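Local coordinates for protein geranyltranstransferase (Methylococcus capsulatus, PDB 3TS7) that probably makes farnesyl diphosphate, as a magnesium-dependent prenyl transferase of the all-helical FPP/GGPP synthase family, at residues B[219-224]-B[292-297]. Sequence-based numbering, arbitrary orientation.
Sequences KCIGLA and ELARFI
Ile221 reaches across from helix 208-237 and meets helix 288-298 with two separate branches. Its CG2 methyl lies 4.0 Å from CB of Ala294, while the other branch runs out to CD1, which touches CD1 of Ile297 methyl to methyl, also at 4.0 Å. The first torsion aims the two branches: CG1 stands between the backbone N and the carbonyl carbon (chi1 73°), with CG2 anti to the carbonyl carbon, and an extended chi2 carries CD1 onward to its partner. Ile297 answers with CG1 beside its own backbone N (chi1 -69°), and the two isoleucine side chains cross at a slant instead of lying along one another. Ala294 and Ile297, three residues apart and so about one turn, thus receive one branch each. Ala294 has no more than a methyl to interpose, consistent with the closest CA pair of the two segments, Ile221 CA to Ala294 CA at 6.3 Å. All three residues are buried, and the join is wholly apolar, a modest 142 Å² summed over both sides.

The side of helix 288-298 that carries Glu292 and Arg295 is, by contrast, partly exposed. There the CB of Arg295 points away from 219-224, and its NH2 donates to OE2 of Glu292 at 2.7 Å, a salt bridge one turn along the same helix. The carboxylate oxygen uses its syn lone pair and lies almost in the guanidinium plane, 8° out of it. The pairing is made within helix 288-298.

Within this all-helical fold, helices 53-65 and 262-279 border the contact: Leu57 of helix 53-65 touches both Ile221 and Leu293, and Met53 meets Ile297. Helix 262-279 lies against Ile221 through Ala276, while helix 5-27 packs on Glu292 and Phe296.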
loop_
_atom_site.group_PDB
_atom_site.type_symbol
_atom_site.label_atom_id
_atom_site.label_comp_id
_atom_site.label_asym_id
_atom_site.label_seq_id
_atom_site.Cartn_x
_atom_site.Cartn_y
_atom_site.Cartn_z
ATOM N N LYS B 219 22.305 -2.880 3.950
ATOM C CA LYS B 219 22.479 -3.510 2.623
ATOM C C LYS B 219 23.309 -4.797 2.705
ATOM O O LYS B 219 22.918 -5.843 2.161
ATOM C CB LYS B 219 23.127 -2.524 1.644
ATOM C CG LYS B 219 23.337 -3.111 0.240
ATOM C CD LYS B 219 23.943 -2.112 -0.706
ATOM C CE LYS B 219 23.915 -2.633 -2.146
ATOM N NZ LYS B 219 24.447 -1.597 -3.065
ATOM N N CYS B 220 24.429 -4.722 3.436
ATOM C CA CYS B 220 25.332 -5.869 3.587
ATOM C C CYS B 220 24.709 -6.996 4.406
ATOM O O CYS B 220 24.829 -8.154 4.024
ATOM C CB CYS B 220 26.700 -5.430 4.150
ATOM S SG CYS B 220 27.608 -4.312 3.087
ATOM N N ILE B 221 24.005 -6.703 5.506
ATOM C CA ILE B 221 23.386 -7.826 6.217
ATOM C C ILE B 221 22.237 -8.481 5.424
ATOM O O ILE B 221 22.033 -9.697 5.512
ATOM C CB ILE B 221 22.961 -7.537 7.686
ATOM C CG1 ILE B 221 21.741 -6.642 7.768
ATOM C CG2 ILE B 221 24.141 -6.955 8.516
ATOM C CD1 ILE B 221 21.352 -6.332 9.216
ATOM N N GLY B 222 21.519 -7.669 4.646
ATOM C CA GLY B 222 20.411 -8.150 3.824
ATOM C C GLY B 222 20.928 -9.142 2.785
ATOM O O GLY B 222 20.365 -10.217 2.612
ATOM N N LEU B 223 22.025 -8.793 2.127
ATOM C CA LEU B 223 22.583 -9.671 1.100
ATOM C C LEU B 223 23.158 -10.934 1.715
ATOM O O LEU B 223 22.874 -12.042 1.258
ATOM C CB LEU B 223 23.643 -8.936 0.280
ATOM C CG LEU B 223 23.090 -8.034 -0.820
ATOM C CD1 LEU B 223 24.136 -7.033 -1.236
ATOM C CD2 LEU B 223 22.573 -8.858 -2.030
ATOM N N ALA B 224 23.932 -10.750 2.784
ATOM C CA ALA B 224 24.606 -11.842 3.467
ATOM C C ALA B 224 23.654 -12.919 3.992
ATOM O O ALA B 224 23.933 -14.098 3.840
ATOM C CB ALA B 224 25.498 -11.297 4.604
ATOM N N GLU B 292 26.350 -7.414 17.191
ATOM C CA GLU B 292 25.807 -8.710 17.561
ATOM C C GLU B 292 24.578 -9.099 16.737
ATOM O O GLU B 292 24.361 -10.287 16.433
ATOM C CB GLU B 292 25.446 -8.717 19.051
ATOM C CG GLU B 292 26.666 -8.578 19.967
ATOM C CD GLU B 292 27.551 -9.824 19.976
ATOM O OE1 GLU B 292 28.785 -9.675 20.094
ATOM O OE2 GLU B 292 27.023 -10.953 19.868
ATOM N N LEU B 293 23.757 -8.105 16.411
ATOM C CA LEU B 293 22.573 -8.342 15.589
ATOM C C LEU B 293 22.963 -8.801 14.162
ATOM O O LEU B 293 22.321 -9.694 13.612
ATOM C CB LEU B 293 21.683 -7.097 15.547
ATOM C CG LEU B 293 20.312 -7.256 14.885
ATOM C CD1 LEU B 293 19.441 -8.296 15.627
ATOM C CD2 LEU B 293 19.609 -5.909 14.797
ATOM N N ALA B 294 24.017 -8.205 13.590
ATOM C CA ALA B 294 24.592 -8.684 12.323
ATOM C C ALA B 294 24.853 -10.197 12.329
ATOM O O ALA B 294 24.343 -10.916 11.462
ATOM C CB ALA B 294 25.842 -7.924 11.975
ATOM N N ARG B 295 25.590 -10.686 13.326
ATOM C CA ARG B 295 25.878 -12.123 13.439
ATOM C C ARG B 295 24.628 -12.984 13.566
ATOM O O ARG B 295 24.501 -13.996 12.882
ATOM C CB ARG B 295 26.861 -12.435 14.584
ATOM C CG ARG B 295 27.011 -13.948 14.812
ATOM C CD ARG B 295 27.977 -14.373 15.896
ATOM N NE ARG B 295 27.796 -13.664 17.161
ATOM C CZ ARG B 295 28.399 -14.005 18.301
ATOM N NH1 ARG B 295 29.223 -15.049 18.336
ATOM N NH2 ARG B 295 28.198 -13.295 19.403
ATOM N N PHE B 296 23.711 -12.570 14.435
ATOM C CA PHE B 296 22.470 -13.297 14.675
ATOM C C PHE B 296 21.624 -13.462 13.401
ATOM O O PHE B 296 21.137 -14.555 13.098
ATOM C CB PHE B 296 21.655 -12.579 15.763
ATOM C CG PHE B 296 20.303 -13.178 15.991
ATOM C CD1 PHE B 296 19.174 -12.629 15.390
ATOM C CD2 PHE B 296 20.155 -14.309 16.791
ATOM C CE1 PHE B 296 17.911 -13.204 15.580
ATOM C CE2 PHE B 296 18.895 -14.877 17.002
ATOM C CZ PHE B 296 17.773 -14.327 16.389
ATOM N N ILE B 297 21.444 -12.361 12.682
ATOM C CA ILE B 297 20.628 -12.354 11.464
ATOM C C ILE B 297 21.325 -13.185 10.370
ATOM O O ILE B 297 20.707 -14.072 9.782
ATOM C CB ILE B 297 20.344 -10.905 10.992
ATOM C CG1 ILE B 297 19.391 -10.202 11.974
ATOM C CG2 ILE B 297 19.795 -10.865 9.538
ATOM C CD1 ILE B 297 19.184 -8.712 11.661
#